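Local coordinates for 24-sterol C-methyltransferase (PDB 6F5Z), which is a putative S-adenosyl-L-methionine-dependent methyltransferase, crystallised with the Trm112 methyltransferase activator of Haloferax volcanii, at residues His106-Tyr114 with Thr135-Tyr143; Val179-Ile190 with Tyr213-Val224. All coordinates share one frame; numbering follows the deposited sequence.

How the contacts relate
The two contacts lie side by side in one mixed sheet, their centres about 10 Å apart. Contact 1 pairs two parallel strands in the middle of the sheet. Contact 2 adds the antiparallel pair at the edge, and strand 218-224 runs next to strand 134-140. At one end of the seam Asn-141 OD1 and Thr-218 OG1 are 2.6 Å apart, and Tyr-143 OH is 2.7 Å from Gly-217 O, both probable hydrogen bonds. Farther along, Tyr-137 packs on Val-222. Contact 1 supplies Met-110, Glu-111 and Ala-112 to the S-adenosyl-L-homocysteine pocket. Contact 2 stands back from it, the Thr-218 side chain about 9 Å from the ligand.

Contact 1: residues His106-Tyr114 with Thr135-Tyr143. With SAH (S-adenosyl-L-homocysteine), chain G.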
loop_
_atom_site.group_PDB
_atom_site.type_symbol
_atom_site.label_atom_id
_atom_site.label_comp_id
_atom_site.label_asym_id
_atom_site.label_seq_id
_atom_site.Cartn_x
_atom_site.Cartn_y
_atom_site.Cartn_z
ATOM N N HIS B 106 12.967 0.403 -5.638
ATOM C CA HIS B 106 11.563 0.322 -6.036
ATOM C C HIS B 106 11.452 0.332 -7.544
ATOM O O HIS B 106 12.327 0.878 -8.237
ATOM C CB HIS B 106 10.736 1.505 -5.505
ATOM C CG HIS B 106 10.825 1.686 -4.034
ATOM N ND1 HIS B 106 11.735 2.584 -3.459
ATOM C CD2 HIS B 106 10.168 1.024 -3.062
ATOM C CE1 HIS B 106 11.584 2.436 -2.153
ATOM N NE2 HIS B 106 10.677 1.509 -1.851
ATOM N N VAL B 107 10.383 -0.301 -8.040
ATOM C CA VAL B 107 10.096 -0.296 -9.489
ATOM C C VAL B 107 8.698 0.311 -9.633
ATOM O O VAL B 107 7.767 -0.029 -8.889
ATOM C CB VAL B 107 10.110 -1.743 -10.053
ATOM C CG1 VAL B 107 9.663 -1.777 -11.521
ATOM C CG2 VAL B 107 11.508 -2.346 -9.930
ATOM N N TRP B 108 8.555 1.213 -10.621
ATOM C CA TRP B 108 7.313 1.860 -10.977
ATOM C C TRP B 108 6.998 1.511 -12.425
ATOM O O TRP B 108 7.899 1.461 -13.262
ATOM C CB TRP B 108 7.509 3.397 -10.910
ATOM C CG TRP B 108 6.472 4.192 -11.657
ATOM C CD1 TRP B 108 6.555 4.637 -12.950
ATOM C CD2 TRP B 108 5.162 4.553 -11.185
ATOM N NE1 TRP B 108 5.388 5.312 -13.298
ATOM C CE2 TRP B 108 4.505 5.240 -12.240
ATOM C CE3 TRP B 108 4.476 4.356 -9.965
ATOM C CZ2 TRP B 108 3.241 5.816 -12.077
ATOM C CZ3 TRP B 108 3.200 4.887 -9.817
ATOM C CH2 TRP B 108 2.580 5.573 -10.888
ATOM N N SER B 109 5.726 1.300 -12.731
ATOM C CA SER B 109 5.318 1.177 -14.116
ATOM C C SER B 109 3.890 1.696 -14.266
ATOM O O SER B 109 2.994 1.274 -13.537
ATOM C CB SER B 109 5.477 -0.252 -14.613
ATOM O OG SER B 109 5.082 -0.359 -15.974
ATOM N N MET B 110 3.674 2.590 -15.230
ATOM C CA MET B 110 2.321 3.110 -15.489
ATOM C C MET B 110 2.001 2.887 -16.976
ATOM O O MET B 110 2.796 3.266 -17.862
ATOM C CB MET B 110 2.250 4.618 -15.182
ATOM C CG MET B 110 1.003 5.331 -15.701
ATOM S SD MET B 110 -0.475 4.795 -14.805
ATOM C CE MET B 110 -1.703 5.988 -15.382
ATOM N N GLU B 111 0.833 2.291 -17.233
ATOM C CA GLU B 111 0.325 2.122 -18.589
ATOM C C GLU B 111 1.325 1.418 -19.507
ATOM O O GLU B 111 1.337 1.722 -20.719
ATOM C CB GLU B 111 -0.079 3.519 -19.144
ATOM C CG GLU B 111 -1.412 3.983 -18.587
ATOM C CD GLU B 111 -2.547 3.202 -19.219
ATOM O OE1 GLU B 111 -2.694 1.993 -18.907
ATOM O OE2 GLU B 111 -3.220 3.761 -20.116
ATOM N N ALA B 112 2.035 0.392 -19.009
ATOM C CA ALA B 112 3.030 -0.299 -19.837
ATOM C C ALA B 112 3.057 -1.777 -19.588
ATOM O O ALA B 112 3.412 -2.547 -20.464
ATOM C CB ALA B 112 4.429 0.259 -19.558
ATOM N N PHE B 113 2.759 -2.194 -18.348
ATOM C CA PHE B 113 2.979 -3.588 -17.987
ATOM C C PHE B 113 2.266 -4.594 -18.875
ATOM O O PHE B 113 2.841 -5.646 -19.168
ATOM C CB PHE B 113 2.629 -3.832 -16.513
ATOM C CG PHE B 113 2.719 -5.273 -16.081
ATOM C CD1 PHE B 113 3.941 -5.836 -15.748
ATOM C CD2 PHE B 113 1.586 -6.086 -16.081
ATOM C CE1 PHE B 113 4.015 -7.187 -15.373
ATOM C CE2 PHE B 113 1.667 -7.442 -15.734
ATOM C CZ PHE B 113 2.872 -7.970 -15.374
ATOM N N TYR B 114 1.060 -4.250 -19.285
ATOM C CA TYR B 114 0.224 -5.171 -20.038
ATOM C C TYR B 114 0.699 -5.331 -21.483
ATOM O O TYR B 114 0.110 -6.144 -22.203
ATOM C CB TYR B 114 -1.230 -4.772 -19.925
ATOM C CG TYR B 114 -1.488 -3.318 -20.242
ATOM C CD1 TYR B 114 -1.636 -2.888 -21.556
ATOM C CD2 TYR B 114 -1.661 -2.378 -19.226
ATOM C CE1 TYR B 114 -1.934 -1.566 -21.862
ATOM C CE2 TYR B 114 -1.930 -1.040 -19.518
ATOM C CZ TYR B 114 -2.089 -0.637 -20.838
ATOM O OH TYR B 114 -2.434 0.665 -21.149
ATOM N N THR B 135 9.558 -2.300 -3.362
ATOM C CA THR B 135 8.194 -2.386 -3.867
ATOM C C THR B 135 8.099 -2.245 -5.355
ATOM O O THR B 135 9.002 -1.693 -5.996
ATOM C CB THR B 135 7.253 -1.306 -3.247
ATOM O OG1 THR B 135 7.582 -0.006 -3.773
ATOM C CG2 THR B 135 7.276 -1.319 -1.706
ATOM N N PHE B 136 7.044 -2.854 -5.898
ATOM C CA PHE B 136 6.674 -2.687 -7.298
ATOM C C PHE B 136 5.298 -2.021 -7.277
ATOM O O PHE B 136 4.339 -2.607 -6.752
ATOM C CB PHE B 136 6.609 -4.058 -8.045
ATOM C CG PHE B 136 6.055 -3.968 -9.463
ATOM C CD1 PHE B 136 6.393 -2.895 -10.296
ATOM C CD2 PHE B 136 5.264 -4.986 -9.980
ATOM C CE1 PHE B 136 5.899 -2.824 -11.592
ATOM C CE2 PHE B 136 4.813 -4.939 -11.289
ATOM C CZ PHE B 136 5.131 -3.863 -12.092
ATOM N N TYR B 137 5.196 -0.831 -7.920
ATOM C CA TYR B 137 3.943 -0.096 -8.077
ATOM C C TYR B 137 3.532 -0.275 -9.546
ATOM O O TYR B 137 4.204 0.273 -10.433
ATOM C CB TYR B 137 4.148 1.390 -7.715
ATOM C CG TYR B 137 3.904 1.652 -6.247
ATOM C CD1 TYR B 137 4.746 1.123 -5.272
ATOM C CD2 TYR B 137 2.828 2.428 -5.830
ATOM C CE1 TYR B 137 4.470 1.284 -3.912
ATOM C CE2 TYR B 137 2.551 2.617 -4.474
ATOM C CZ TYR B 137 3.363 2.029 -3.518
ATOM O OH TYR B 137 3.047 2.196 -2.190
ATOM N N CYS B 138 2.459 -1.048 -9.781
ATOM C CA CYS B 138 2.007 -1.387 -11.107
ATOM C C CYS B 138 0.660 -0.707 -11.351
ATOM O O CYS B 138 -0.351 -1.134 -10.774
ATOM C CB CYS B 138 1.865 -2.908 -11.177
ATOM S SG CYS B 138 1.336 -3.513 -12.794
ATOM N N ALA B 139 0.659 0.341 -12.219
ATOM C CA ALA B 139 -0.573 1.088 -12.448
ATOM C C ALA B 139 -0.987 0.862 -13.895
ATOM O O ALA B 139 -0.143 1.009 -14.808
ATOM C CB ALA B 139 -0.345 2.563 -12.193
ATOM N N VAL B 140 -2.261 0.491 -14.110
ATOM C CA VAL B 140 -2.713 0.155 -15.444
ATOM C C VAL B 140 -4.124 0.654 -15.668
ATOM O O VAL B 140 -4.959 0.576 -14.757
ATOM C CB VAL B 140 -2.653 -1.368 -15.747
ATOM C CG1 VAL B 140 -1.216 -1.906 -15.713
ATOM C CG2 VAL B 140 -3.543 -2.169 -14.799
ATOM N N ASN B 141 -4.420 1.050 -16.930
ATOM C CA ASN B 141 -5.776 1.422 -17.319
ATOM C C ASN B 141 -6.451 0.343 -18.156
ATOM O O ASN B 141 -7.659 0.428 -18.351
ATOM C CB ASN B 141 -5.803 2.777 -18.070
ATOM C CG ASN B 141 -5.433 3.917 -17.161
ATOM O OD1 ASN B 141 -5.502 3.782 -15.954
ATOM N ND2 ASN B 141 -5.001 5.046 -17.698
ATOM N N TYR B 142 -5.689 -0.655 -18.629
ATOM C CA TYR B 142 -6.216 -1.753 -19.432
ATOM C C TYR B 142 -6.301 -2.955 -18.483
ATOM O O TYR B 142 -5.260 -3.499 -18.093
ATOM C CB TYR B 142 -5.270 -2.044 -20.599
ATOM C CG TYR B 142 -5.711 -3.203 -21.467
ATOM C CD1 TYR B 142 -6.786 -3.072 -22.350
ATOM C CD2 TYR B 142 -5.047 -4.415 -21.419
ATOM C CE1 TYR B 142 -7.170 -4.125 -23.185
ATOM C CE2 TYR B 142 -5.397 -5.466 -22.271
ATOM C CZ TYR B 142 -6.469 -5.319 -23.137
ATOM O OH TYR B 142 -6.811 -6.358 -23.976
ATOM N N TYR B 143 -7.528 -3.339 -18.080
ATOM C CA TYR B 143 -7.737 -4.425 -17.148
ATOM C C TYR B 143 -9.177 -4.890 -17.276
ATOM O O TYR B 143 -10.013 -4.155 -17.828
ATOM C CB TYR B 143 -7.310 -4.043 -15.711
ATOM C CG TYR B 143 -8.043 -2.858 -15.133
ATOM C CD1 TYR B 143 -7.568 -1.561 -15.320
ATOM C CD2 TYR B 143 -9.204 -3.034 -14.388
ATOM C CE1 TYR B 143 -8.245 -0.461 -14.799
ATOM C CE2 TYR B 143 -9.892 -1.938 -13.853
ATOM C CZ TYR B 143 -9.396 -0.653 -14.059
ATOM O OH TYR B 143 -10.062 0.449 -13.552
HETATM N N SAH G . 4.697 5.329 -18.410
HETATM C CA SAH G . 4.418 6.331 -19.474
HETATM C CB SAH G . 4.304 5.719 -20.926
HETATM C CG SAH G . 3.130 4.757 -21.080
HETATM S SD SAH G . 3.047 4.110 -22.791
HETATM C C SAH G . 3.135 7.151 -19.176
HETATM O O SAH G . 2.547 6.850 -18.050
HETATM O OXT SAH G . 2.733 8.008 -19.930
HETATM C "C5'" SAH G . 3.926 2.533 -22.680
HETATM C "C4'" SAH G . 5.436 2.677 -22.701
HETATM O "O4'" SAH G . 6.008 1.360 -22.490
HETATM C "C3'" SAH G . 5.936 3.162 -24.067
HETATM O "O3'" SAH G . 6.852 4.252 -23.959
HETATM C "C2'" SAH G . 6.486 1.889 -24.720
HETATM O "O2'" SAH G . 7.536 2.092 -25.663
HETATM C "C1'" SAH G . 6.951 1.078 -23.511
HETATM N N9 SAH G . 6.963 -0.371 -23.718
HETATM C C8 SAH G . 5.914 -1.159 -24.125
HETATM N N7 SAH G . 6.195 -2.438 -24.179
HETATM C C5 SAH G . 7.520 -2.501 -23.774
HETATM C C6 SAH G . 8.420 -3.581 -23.618
HETATM N N6 SAH G . 8.115 -4.856 -23.893
HETATM N N1 SAH G . 9.679 -3.297 -23.202
HETATM C C2 SAH G . 10.016 -2.018 -22.983
HETATM N N3 SAH G . 9.259 -0.922 -23.095
HETATM C C4 SAH G . 8.007 -1.232 -23.491
HETATM O O HOH W 1 2.218 -0.412 -16.130
#
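Tyr-114 receives Tyr-142 CB over the centre of its ring, a CH-pi contact with CB 3.5 Å from the centroid. Val-140 CG1 lies at the edge of the same ring, near its plane, 3.6 Å from Tyr-114 CD2. Tyr-114 CG lies between the backbone N and the carbonyl carbon (chi1 51°), which turns one face to Tyr-142 CB and an edge to Val-140 CG1. Its OH donates to Glu-111 OE1 at 2.6 Å. Asn-141 N reaches that oxygen from the opposite face of the carboxylate, at 2.8 Å. A leucine in place of Tyr-114 would probably take away the flat seat of Tyr-142 CB and leave Glu-111 OE1 without its hydroxyl donor, held in this contact by Asn-141 N.

The strands run parallel, as in the Rossmann-like methyltransferase fold. On one face Trp-108 lays CE3 against Tyr-137 CB, and Met-110 SD presses on Ala-139 CB at 3.4 Å. The methyl group of Ala-139 is small enough for the sulfur to come this close. On the other face Val-107 CG1 meets Phe-136 CD1 at 3.7 Å, and Ser-109 CB lies at the edge of the Phe-136 ring. Cys-138 SG lies obliquely by the Phe-113 ring, 4.5 Å from its centroid. A water bridges Ser-109 OG, Phe-113 N and Ala-139 O; Ser-109 OG also bonds to Leu-45 O.

At the strand end Met-110 O accepts from the ligand's amino N at 2.9 Å. Helix 16-33 packs on Trp-108 and Met-110, helix 119-129 on Phe-113 and Phe-136, and strand 218-224 lies against Tyr-137 and Ala-139.

Contact 2: residues Val179-Ile190 with Tyr213-Val224; sequences VAEQDSIADLDI and YRTFGTLLTVGV
Gln-182 and Thr-221 join side chains across the antiparallel strand pair, 178-185 and 218-224, that ends the mixed sheet of a Rossmann-like methyltransferase fold; the chain between them includes helix 206-216. Backbone bonds hold Ile-185 to Thr-218, Asp-183 to Leu-220 and Glu-181 to Val-222. A beta bulge between Val-179 and Glu-181 shifts the register by one, and Ala-180 N then bonds to Val-222 O.

Among polar side chains, Gln-182 NE2 donates to Thr-221 OG1 at 2.9 Å. The bond is nearly straight (173°) and lies in the amide plane. CG anti to the backbone N (chi1 -174°) and an extended chain carry the amide alongside Thr-221. Gln-182 OE1 is held by Arg-169. The carboxylates of Glu-181 and Asp-183 form salt bridges with Arg-33 of the same chain.

Apolar packing is lighter. Ile-185 CD1 meets Leu-220 CD2 at 4.1 Å, and Leu-219 CD1 lies on Gln-182 CG. Near the helix end, Ile-190 CG2 sits over one face of the Tyr-213 ring, 3.5 Å from Tyr-213 CG.

Turn and helix end are tied together too. Gly-217 has positive phi, and a CB on this backbone would clash with Ile-185 O. Asp-187 N bonds to Tyr-213 O. Asp-187 OD1 forms an Asx turn, accepting from Asp-189 N, and also takes Ile-190 N; its OD2 bonds to His-25.

Arg-214 bends at chi2 (-59°) to bring its guanidinium back to the loop. Arg-214 NH1 reaches Asp-187 O at 2.8 Å, and Arg-214 NH1 and NH2 together grip Ile-190 O at 2.9 and 3.0 Å, in the guanidinium plane.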
loop_
_atom_site.group_PDB
_atom_site.type_symbol
_atom_site.label_atom_id
_atom_site.label_comp_id
_atom_site.label_asym_id
_atom_site.label_seq_id
_atom_site.Cartn_x
_atom_site.Cartn_y
_atom_site.Cartn_z
ATOM N N VAL B 179 1.406 -9.117 -1.942
ATOM C CA VAL B 179 0.530 -7.997 -2.350
ATOM C C VAL B 179 0.238 -7.158 -1.112
ATOM O O VAL B 179 -0.350 -7.662 -0.140
ATOM C CB VAL B 179 -0.763 -8.509 -3.020
ATOM C CG1 VAL B 179 -1.708 -7.366 -3.369
ATOM C CG2 VAL B 179 -0.448 -9.328 -4.268
ATOM N N ALA B 180 0.614 -5.875 -1.174
ATOM C CA ALA B 180 0.416 -4.985 -0.019
ATOM C C ALA B 180 -0.808 -4.104 -0.105
ATOM O O ALA B 180 -1.293 -3.632 0.930
ATOM C CB ALA B 180 1.645 -4.104 0.176
ATOM N N GLU B 181 -1.268 -3.837 -1.335
ATOM C CA GLU B 181 -2.349 -2.913 -1.547
ATOM C C GLU B 181 -2.857 -3.117 -2.947
ATOM O O GLU B 181 -2.074 -3.453 -3.849
ATOM C CB GLU B 181 -1.769 -1.475 -1.444
ATOM C CG GLU B 181 -2.826 -0.405 -1.383
ATOM C CD GLU B 181 -2.910 0.504 -2.592
ATOM O OE1 GLU B 181 -3.644 0.162 -3.545
ATOM O OE2 GLU B 181 -2.286 1.586 -2.566
ATOM N N GLN B 182 -4.145 -2.901 -3.136
ATOM C CA GLN B 182 -4.676 -2.886 -4.497
ATOM C C GLN B 182 -5.853 -1.922 -4.503
ATOM O O GLN B 182 -6.697 -2.004 -3.608
ATOM C CB GLN B 182 -5.047 -4.264 -4.996
ATOM C CG GLN B 182 -5.447 -4.176 -6.484
ATOM C CD GLN B 182 -5.812 -5.520 -7.051
ATOM O OE1 GLN B 182 -6.773 -6.129 -6.541
ATOM N NE2 GLN B 182 -5.076 -6.005 -8.072
ATOM N N ASP B 183 -5.868 -0.997 -5.458
ATOM C CA ASP B 183 -6.906 0.026 -5.415
ATOM C C ASP B 183 -7.246 0.555 -6.791
ATOM O O ASP B 183 -6.537 0.323 -7.765
ATOM C CB ASP B 183 -6.334 1.209 -4.584
ATOM C CG ASP B 183 -7.332 2.166 -3.936
ATOM O OD1 ASP B 183 -8.553 1.851 -3.934
ATOM O OD2 ASP B 183 -6.874 3.172 -3.319
ATOM N N SER B 184 -8.363 1.297 -6.850
ATOM C CA SER B 184 -8.777 2.055 -8.027
ATOM C C SER B 184 -8.507 3.539 -7.709
ATOM O O SER B 184 -8.879 4.007 -6.630
ATOM C CB SER B 184 -10.278 1.885 -8.239
ATOM O OG SER B 184 -10.574 0.535 -8.556
ATOM N N ILE B 185 -7.846 4.244 -8.613
ATOM C CA ILE B 185 -7.565 5.667 -8.450
ATOM C C ILE B 185 -8.367 6.404 -9.517
ATOM O O ILE B 185 -8.128 6.223 -10.723
ATOM C CB ILE B 185 -6.050 5.930 -8.616
ATOM C CG1 ILE B 185 -5.279 5.128 -7.506
ATOM C CG2 ILE B 185 -5.764 7.442 -8.454
ATOM C CD1 ILE B 185 -3.760 5.290 -7.613
ATOM N N ALA B 186 -9.343 7.205 -9.056
ATOM C CA ALA B 186 -10.197 7.911 -9.997
ATOM C C ALA B 186 -9.442 9.023 -10.711
ATOM O O ALA B 186 -8.525 9.654 -10.128
ATOM C CB ALA B 186 -11.380 8.512 -9.268
ATOM N N ASP B 187 -9.868 9.309 -11.974
ATOM C CA ASP B 187 -9.364 10.448 -12.725
ATOM C C ASP B 187 -10.459 11.494 -12.546
ATOM O O ASP B 187 -11.540 11.397 -13.150
ATOM C CB ASP B 187 -9.132 10.114 -14.202
ATOM C CG ASP B 187 -8.659 11.314 -15.001
ATOM O OD1 ASP B 187 -8.859 12.457 -14.528
ATOM O OD2 ASP B 187 -8.053 11.114 -16.068
ATOM N N LEU B 188 -10.168 12.492 -11.711
ATOM C CA LEU B 188 -11.137 13.565 -11.406
ATOM C C LEU B 188 -10.883 14.788 -12.264
ATOM O O LEU B 188 -11.674 15.738 -12.215
ATOM C CB LEU B 188 -11.005 13.976 -9.936
ATOM C CG LEU B 188 -11.312 12.909 -8.874
ATOM C CD1 LEU B 188 -11.269 13.513 -7.470
ATOM C CD2 LEU B 188 -12.637 12.208 -9.116
ATOM N N ASP B 189 -9.777 14.813 -13.000
ATOM C CA ASP B 189 -9.384 15.983 -13.775
ATOM C C ASP B 189 -9.977 16.032 -15.144
ATOM O O ASP B 189 -10.203 17.122 -15.671
ATOM C CB ASP B 189 -7.863 16.082 -13.884
ATOM C CG ASP B 189 -7.258 16.355 -12.529
ATOM O OD1 ASP B 189 -7.643 17.363 -11.907
ATOM O OD2 ASP B 189 -6.485 15.497 -12.040
ATOM N N ILE B 190 -10.161 14.881 -15.779
ATOM C CA ILE B 190 -10.700 14.903 -17.138
ATOM C C ILE B 190 -12.113 15.485 -17.136
ATOM O O ILE B 190 -12.947 15.123 -16.298
ATOM C CB ILE B 190 -10.617 13.497 -17.819
ATOM C CG1 ILE B 190 -10.964 13.605 -19.317
ATOM C CG2 ILE B 190 -11.462 12.451 -17.073
ATOM C CD1 ILE B 190 -10.632 12.348 -20.171
ATOM N N TYR B 213 -13.918 6.956 -15.770
ATOM C CA TYR B 213 -12.955 7.807 -15.081
ATOM C C TYR B 213 -13.193 8.002 -13.605
ATOM O O TYR B 213 -12.211 8.050 -12.858
ATOM C CB TYR B 213 -12.843 9.172 -15.808
ATOM C CG TYR B 213 -12.268 9.024 -17.209
ATOM C CD1 TYR B 213 -10.941 8.654 -17.406
ATOM C CD2 TYR B 213 -13.048 9.266 -18.341
ATOM C CE1 TYR B 213 -10.422 8.462 -18.684
ATOM C CE2 TYR B 213 -12.527 9.091 -19.626
ATOM C CZ TYR B 213 -11.210 8.703 -19.790
ATOM O OH TYR B 213 -10.662 8.535 -21.042
ATOM N N ARG B 214 -14.453 8.232 -13.188
ATOM C CA ARG B 214 -14.722 8.527 -11.777
ATOM C C ARG B 214 -14.891 7.253 -10.978
ATOM O O ARG B 214 -14.592 7.287 -9.778
ATOM C CB ARG B 214 -15.978 9.432 -11.621
ATOM C CG ARG B 214 -15.951 10.734 -12.445
ATOM C CD ARG B 214 -14.787 11.676 -12.146
ATOM N NE ARG B 214 -15.091 13.021 -12.616
ATOM C CZ ARG B 214 -14.523 13.631 -13.660
ATOM N NH1 ARG B 214 -13.537 13.036 -14.340
ATOM N NH2 ARG B 214 -14.944 14.836 -14.041
ATOM N N THR B 215 -15.336 6.136 -11.601
ATOM C CA THR B 215 -15.609 4.899 -10.868
ATOM C C THR B 215 -14.470 3.906 -10.988
ATOM O O THR B 215 -13.946 3.476 -9.961
ATOM C CB THR B 215 -16.956 4.303 -11.312
ATOM O OG1 THR B 215 -17.991 5.272 -11.116
ATOM C CG2 THR B 215 -17.322 3.036 -10.561
ATOM N N PHE B 216 -14.136 3.476 -12.209
ATOM C CA PHE B 216 -13.078 2.468 -12.414
ATOM C C PHE B 216 -11.692 3.100 -12.263
ATOM O O PHE B 216 -10.862 2.640 -11.481
ATOM C CB PHE B 216 -13.183 1.834 -13.813
ATOM C CG PHE B 216 -14.453 1.053 -14.091
ATOM C CD1 PHE B 216 -15.161 0.464 -13.058
ATOM C CD2 PHE B 216 -14.956 0.940 -15.386
ATOM C CE1 PHE B 216 -16.315 -0.297 -13.305
ATOM C CE2 PHE B 216 -16.088 0.145 -15.648
ATOM C CZ PHE B 216 -16.761 -0.466 -14.601
ATOM N N GLY B 217 -11.430 4.146 -13.026
ATOM C CA GLY B 217 -10.119 4.797 -12.969
ATOM C C GLY B 217 -8.960 3.852 -13.286
ATOM O O GLY B 217 -9.096 2.900 -14.070
ATOM N N THR B 218 -7.807 4.141 -12.685
ATOM C CA THR B 218 -6.575 3.383 -12.874
ATOM C C THR B 218 -6.462 2.319 -11.795
ATOM O O THR B 218 -6.634 2.615 -10.614
ATOM C CB THR B 218 -5.375 4.349 -12.746
ATOM O OG1 THR B 218 -5.445 5.292 -13.834
ATOM C CG2 THR B 218 -4.027 3.659 -12.841
ATOM N N LEU B 219 -6.133 1.083 -12.205
ATOM C CA LEU B 219 -5.911 0.038 -11.208
ATOM C C LEU B 219 -4.455 0.132 -10.732
ATOM O O LEU B 219 -3.532 0.192 -11.547
ATOM C CB LEU B 219 -6.134 -1.340 -11.882
ATOM C CG LEU B 219 -5.600 -2.571 -11.091
ATOM C CD1 LEU B 219 -6.357 -2.751 -9.798
ATOM C CD2 LEU B 219 -5.818 -3.854 -11.911
ATOM N N LEU B 220 -4.241 0.117 -9.404
ATOM C CA LEU B 220 -2.903 0.085 -8.861
ATOM C C LEU B 220 -2.763 -1.164 -8.029
ATOM O O LEU B 220 -3.591 -1.389 -7.140
ATOM C CB LEU B 220 -2.627 1.303 -7.958
ATOM C CG LEU B 220 -1.317 1.249 -7.136
ATOM C CD1 LEU B 220 -0.074 1.340 -8.075
ATOM C CD2 LEU B 220 -1.289 2.409 -6.103
ATOM N N THR B 221 -1.680 -1.959 -8.296
ATOM C CA THR B 221 -1.394 -3.112 -7.426
ATOM C C THR B 221 0.028 -2.911 -6.928
ATOM O O THR B 221 0.916 -2.577 -7.710
ATOM C CB THR B 221 -1.496 -4.439 -8.205
ATOM O OG1 THR B 221 -2.736 -4.473 -8.946
ATOM C CG2 THR B 221 -1.446 -5.679 -7.274
ATOM N N VAL B 222 0.241 -3.093 -5.615
ATOM C CA VAL B 222 1.560 -2.887 -4.989
ATOM C C VAL B 222 2.082 -4.220 -4.470
ATOM O O VAL B 222 1.356 -4.892 -3.721
ATOM C CB VAL B 222 1.446 -1.893 -3.826
ATOM C CG1 VAL B 222 2.782 -1.713 -3.087
ATOM C CG2 VAL B 222 0.953 -0.532 -4.349
ATOM N N GLY B 223 3.275 -4.600 -4.913
ATOM C CA GLY B 223 3.924 -5.833 -4.474
ATOM C C GLY B 223 5.214 -5.543 -3.724
ATOM O O GLY B 223 5.836 -4.504 -3.921
ATOM N N VAL B 224 5.558 -6.419 -2.767
ATOM C CA VAL B 224 6.770 -6.261 -1.980
ATOM C C VAL B 224 7.639 -7.500 -2.214
ATOM O O VAL B 224 7.130 -8.632 -2.167
ATOM C CB VAL B 224 6.454 -6.094 -0.478
ATOM C CG1 VAL B 224 7.744 -6.111 0.344
ATOM C CG2 VAL B 224 5.714 -4.788 -0.237
HETATM O O HOH W 2 -10.766 -0.571 -11.018
#